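Local coordinates for polysaccharide biosynthesis protein CapD (Bacillus thuringiensis HD-771, PDB 6BWC) that probably acts as an NADP-dependent short-chain dehydrogenase family enzyme on UDP-N-acetylglucosamine in the pathway to CMP-pseudaminic acid, a sugar used in flagellin glycosylation, at residues E154-R168 and A217-L229. The protein carries 2 engineered substitutions. Numbering follows the deposited sequence.
Sequences EYSKGSSETTFTSVR and AMKIAKGGETFIL
S166 bonds through both its N and its O to the neighbouring strand: its N donates to E225 O at 3.1 Å, and its O accepts from F227 N at 3.0 Å. These bonds join strands 163-168 and 226-229, which run parallel with 18° between the axes of the two segments. Upstream, where 223-225 is still loop, G224 N bonds to F164 O, and T163 OG1 donates to K222 O at 3.0 Å from above the carbonyl plane. E154, on helix 138-156, swings CG away from its backbone N (chi1 -176°) and lays it against the G223-G224 peptide, 3.6 Å from G224 N. Its carboxylate is held from two directions, by F164 N on OE1 and by a salt bridge from K157 NZ to OE2. E225 similarly folds back to its own loop, taking G223 N on OE1 at 2.7 Å.

Around these bonds, T165 CG2 lies alongside E225 CG and at the edge of the F227 ring, while V167 CG2 meets A217 CB at 3.5 Å. Beyond the S166-T226 pair, T226 CG2 sits over one face of the R168 guanidinium, whose nitrogens reach E147, E280 and the L275 carbonyl. In this Rossmann-type sheet, strand 163-169 lies between the parallel strands 123-129 and 226-229; antiparallel strand 290-293 follows, and helix 207-220 packs against V167.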
# COMPACT_ATOMS: atom_id res chain seq x y z
N GLU C 154 9.95 -20.73 -11.54
CA GLU C 154 11.03 -21.53 -12.12
C GLU C 154 11.12 -21.29 -13.61
O GLU C 154 12.19 -20.97 -14.11
CB GLU C 154 10.80 -23.02 -11.84
CG GLU C 154 11.89 -23.99 -12.29
CD GLU C 154 13.23 -23.75 -11.63
OE1 GLU C 154 13.28 -23.24 -10.48
OE2 GLU C 154 14.27 -24.06 -12.27
N TYR C 155 9.99 -21.44 -14.30
CA TYR C 155 9.90 -21.24 -15.77
C TYR C 155 10.47 -19.92 -16.26
O TYR C 155 11.12 -19.87 -17.30
CB TYR C 155 8.44 -21.35 -16.22
CG TYR C 155 8.24 -21.34 -17.72
CD1 TYR C 155 7.44 -20.38 -18.34
CD2 TYR C 155 8.86 -22.29 -18.52
CE1 TYR C 155 7.25 -20.38 -19.73
CE2 TYR C 155 8.68 -22.30 -19.91
CZ TYR C 155 7.87 -21.36 -20.51
OH TYR C 155 7.70 -21.40 -21.88
N SER C 156 10.20 -18.85 -15.50
CA SER C 156 10.65 -17.49 -15.86
C SER C 156 11.63 -16.84 -14.86
O SER C 156 11.88 -15.64 -14.95
CB SER C 156 9.43 -16.60 -16.07
OG SER C 156 8.42 -16.98 -15.17
N LYS C 157 12.21 -17.62 -13.95
CA LYS C 157 13.54 -17.35 -13.35
C LYS C 157 14.31 -16.26 -14.11
O LYS C 157 14.79 -15.30 -13.53
CB LYS C 157 14.42 -18.60 -13.46
CG LYS C 157 14.48 -19.55 -12.28
CD LYS C 157 15.25 -20.79 -12.72
CE LYS C 157 15.93 -21.44 -11.55
NZ LYS C 157 16.61 -22.72 -11.86
N GLY C 158 14.46 -16.47 -15.41
CA GLY C 158 15.21 -15.60 -16.26
C GLY C 158 16.66 -15.99 -16.15
O GLY C 158 17.10 -16.99 -16.72
N SER C 159 17.41 -15.19 -15.40
CA SER C 159 18.81 -15.42 -15.20
C SER C 159 19.12 -15.67 -13.75
O SER C 159 20.29 -15.74 -13.38
CB SER C 159 19.57 -14.20 -15.71
OG SER C 159 20.80 -14.63 -16.24
N SER C 160 18.08 -15.80 -12.92
CA SER C 160 18.21 -16.13 -11.51
C SER C 160 18.71 -17.58 -11.45
O SER C 160 18.27 -18.43 -12.25
CB SER C 160 16.86 -15.93 -10.78
OG SER C 160 16.80 -16.51 -9.49
N GLU C 161 19.68 -17.84 -10.57
CA GLU C 161 20.12 -19.19 -10.28
C GLU C 161 19.20 -19.87 -9.28
O GLU C 161 19.32 -21.08 -9.10
CB GLU C 161 21.56 -19.20 -9.73
CG GLU C 161 22.61 -18.52 -10.60
CD GLU C 161 22.70 -19.05 -12.04
OE1 GLU C 161 23.33 -18.33 -12.86
OE2 GLU C 161 22.18 -20.14 -12.39
N THR C 162 18.32 -19.11 -8.62
CA THR C 162 17.40 -19.63 -7.59
C THR C 162 16.47 -20.72 -8.11
O THR C 162 15.77 -20.52 -9.06
CB THR C 162 16.52 -18.52 -6.96
OG1 THR C 162 17.35 -17.55 -6.33
CG2 THR C 162 15.58 -19.08 -5.91
N THR C 163 16.42 -21.84 -7.42
CA THR C 163 15.66 -23.00 -7.84
C THR C 163 14.35 -23.08 -7.04
O THR C 163 14.33 -22.70 -5.88
CB THR C 163 16.57 -24.23 -7.67
OG1 THR C 163 16.85 -24.76 -8.96
CG2 THR C 163 15.96 -25.32 -6.75
N PHE C 164 13.26 -23.56 -7.64
CA PHE C 164 12.01 -23.74 -6.88
C PHE C 164 11.43 -25.14 -7.04
O PHE C 164 11.40 -25.68 -8.14
CB PHE C 164 10.97 -22.73 -7.33
CG PHE C 164 11.41 -21.30 -7.16
CD1 PHE C 164 11.22 -20.65 -5.95
CD2 PHE C 164 12.00 -20.61 -8.23
CE1 PHE C 164 11.61 -19.32 -5.80
CE2 PHE C 164 12.40 -19.30 -8.09
CZ PHE C 164 12.20 -18.65 -6.88
N THR C 165 10.96 -25.73 -5.95
CA THR C 165 10.44 -27.09 -5.97
C THR C 165 9.31 -27.25 -4.98
O THR C 165 9.33 -26.64 -3.92
CB THR C 165 11.51 -28.12 -5.56
OG1 THR C 165 12.81 -27.69 -5.97
CG2 THR C 165 11.21 -29.46 -6.15
N SER C 166 8.36 -28.11 -5.31
CA SER C 166 7.29 -28.47 -4.41
C SER C 166 7.42 -29.93 -3.93
O SER C 166 7.81 -30.82 -4.67
CB SER C 166 5.95 -28.24 -5.09
OG SER C 166 5.67 -26.86 -5.11
N VAL C 167 7.08 -30.13 -2.68
CA VAL C 167 6.95 -31.45 -2.08
C VAL C 167 5.43 -31.57 -1.91
O VAL C 167 4.74 -30.60 -2.20
CB VAL C 167 7.81 -31.46 -0.80
CG1 VAL C 167 7.09 -31.95 0.42
CG2 VAL C 167 9.07 -32.25 -1.04
N ARG C 168 4.87 -32.72 -1.51
CA ARG C 168 3.39 -32.83 -1.42
C ARG C 168 2.98 -33.91 -0.44
O ARG C 168 3.16 -35.10 -0.67
CB ARG C 168 2.81 -33.09 -2.82
CG ARG C 168 1.36 -32.66 -3.06
CD ARG C 168 0.85 -33.20 -4.42
NE ARG C 168 0.92 -32.26 -5.55
CZ ARG C 168 0.61 -32.55 -6.82
NH1 ARG C 168 0.21 -33.76 -7.19
NH2 ARG C 168 0.68 -31.62 -7.76
N ALA C 217 14.22 -33.47 -1.17
CA ALA C 217 13.87 -32.57 -2.26
C ALA C 217 14.69 -31.28 -2.21
O ALA C 217 14.95 -30.69 -3.24
CB ALA C 217 12.38 -32.26 -2.23
N MET C 218 15.09 -30.85 -1.01
CA MET C 218 16.03 -29.72 -0.86
C MET C 218 17.37 -30.02 -1.55
O MET C 218 17.89 -29.18 -2.28
CB MET C 218 16.30 -29.43 0.62
CG MET C 218 16.24 -27.97 1.02
SD MET C 218 16.58 -26.69 -0.20
CE MET C 218 15.61 -25.42 0.59
N LYS C 219 17.88 -31.23 -1.31
CA LYS C 219 19.19 -31.67 -1.80
C LYS C 219 19.21 -32.06 -3.27
O LYS C 219 20.16 -31.76 -3.97
CB LYS C 219 19.66 -32.88 -0.98
CG LYS C 219 19.99 -32.60 0.48
CD LYS C 219 19.44 -33.69 1.41
CE LYS C 219 20.50 -34.34 2.30
NZ LYS C 219 20.89 -33.52 3.48
N ILE C 220 18.16 -32.75 -3.71
CA ILE C 220 18.15 -33.44 -5.03
C ILE C 220 17.62 -32.59 -6.19
O ILE C 220 18.02 -32.80 -7.37
CB ILE C 220 17.27 -34.74 -4.95
CG1 ILE C 220 17.90 -35.78 -4.03
CG2 ILE C 220 17.00 -35.36 -6.33
CD1 ILE C 220 19.30 -36.24 -4.40
N ALA C 221 16.72 -31.66 -5.87
CA ALA C 221 15.82 -31.09 -6.85
C ALA C 221 16.55 -30.20 -7.84
O ALA C 221 17.32 -29.32 -7.44
CB ALA C 221 14.69 -30.32 -6.20
N LYS C 222 16.31 -30.49 -9.11
CA LYS C 222 16.70 -29.66 -10.24
C LYS C 222 15.91 -28.34 -10.33
O LYS C 222 16.50 -27.28 -10.58
CB LYS C 222 16.63 -30.49 -11.55
CG LYS C 222 17.83 -31.44 -11.68
CD LYS C 222 17.48 -32.92 -11.89
CE LYS C 222 18.66 -33.80 -11.43
NZ LYS C 222 18.43 -35.27 -11.59
N GLY C 223 14.60 -28.38 -10.09
CA GLY C 223 13.77 -27.17 -10.03
C GLY C 223 12.54 -27.26 -10.89
O GLY C 223 12.63 -27.57 -12.07
N GLY C 224 11.39 -26.99 -10.29
CA GLY C 224 10.10 -27.07 -10.96
C GLY C 224 9.42 -28.42 -10.80
O GLY C 224 8.30 -28.62 -11.32
N GLU C 225 10.07 -29.35 -10.10
CA GLU C 225 9.51 -30.69 -9.91
C GLU C 225 8.64 -30.72 -8.69
O GLU C 225 8.60 -29.74 -7.92
CB GLU C 225 10.57 -31.79 -9.88
CG GLU C 225 11.75 -31.59 -8.98
CD GLU C 225 13.06 -31.84 -9.71
OE1 GLU C 225 13.90 -30.93 -9.71
OE2 GLU C 225 13.23 -32.94 -10.31
N THR C 226 7.91 -31.83 -8.54
CA THR C 226 7.03 -32.06 -7.40
C THR C 226 7.27 -33.48 -6.87
O THR C 226 6.99 -34.44 -7.56
CB THR C 226 5.54 -31.83 -7.78
OG1 THR C 226 5.36 -30.47 -8.20
CG2 THR C 226 4.60 -32.13 -6.60
N PHE C 227 7.80 -33.60 -5.66
CA PHE C 227 8.00 -34.91 -5.03
C PHE C 227 6.78 -35.38 -4.18
O PHE C 227 6.29 -34.63 -3.34
CB PHE C 227 9.24 -34.87 -4.14
CG PHE C 227 10.52 -34.61 -4.88
CD1 PHE C 227 10.94 -33.32 -5.13
CD2 PHE C 227 11.32 -35.65 -5.29
CE1 PHE C 227 12.13 -33.09 -5.79
CE2 PHE C 227 12.50 -35.42 -5.98
CZ PHE C 227 12.91 -34.13 -6.22
N ILE C 228 6.30 -36.60 -4.40
CA ILE C 228 5.26 -37.21 -3.55
C ILE C 228 5.67 -38.61 -3.10
O ILE C 228 6.18 -39.41 -3.87
CB ILE C 228 3.88 -37.34 -4.24
CG1 ILE C 228 3.54 -36.10 -5.05
CG2 ILE C 228 2.79 -37.65 -3.21
CD1 ILE C 228 3.92 -36.21 -6.51
N LEU C 229 5.37 -38.90 -1.85
CA LEU C 229 5.85 -40.10 -1.18
C LEU C 229 4.80 -41.17 -1.32
O LEU C 229 3.61 -40.86 -1.28
CB LEU C 229 6.08 -39.76 0.29
CG LEU C 229 7.02 -40.66 1.08
CD1 LEU C 229 8.47 -40.60 0.56
CD2 LEU C 229 6.96 -40.25 2.56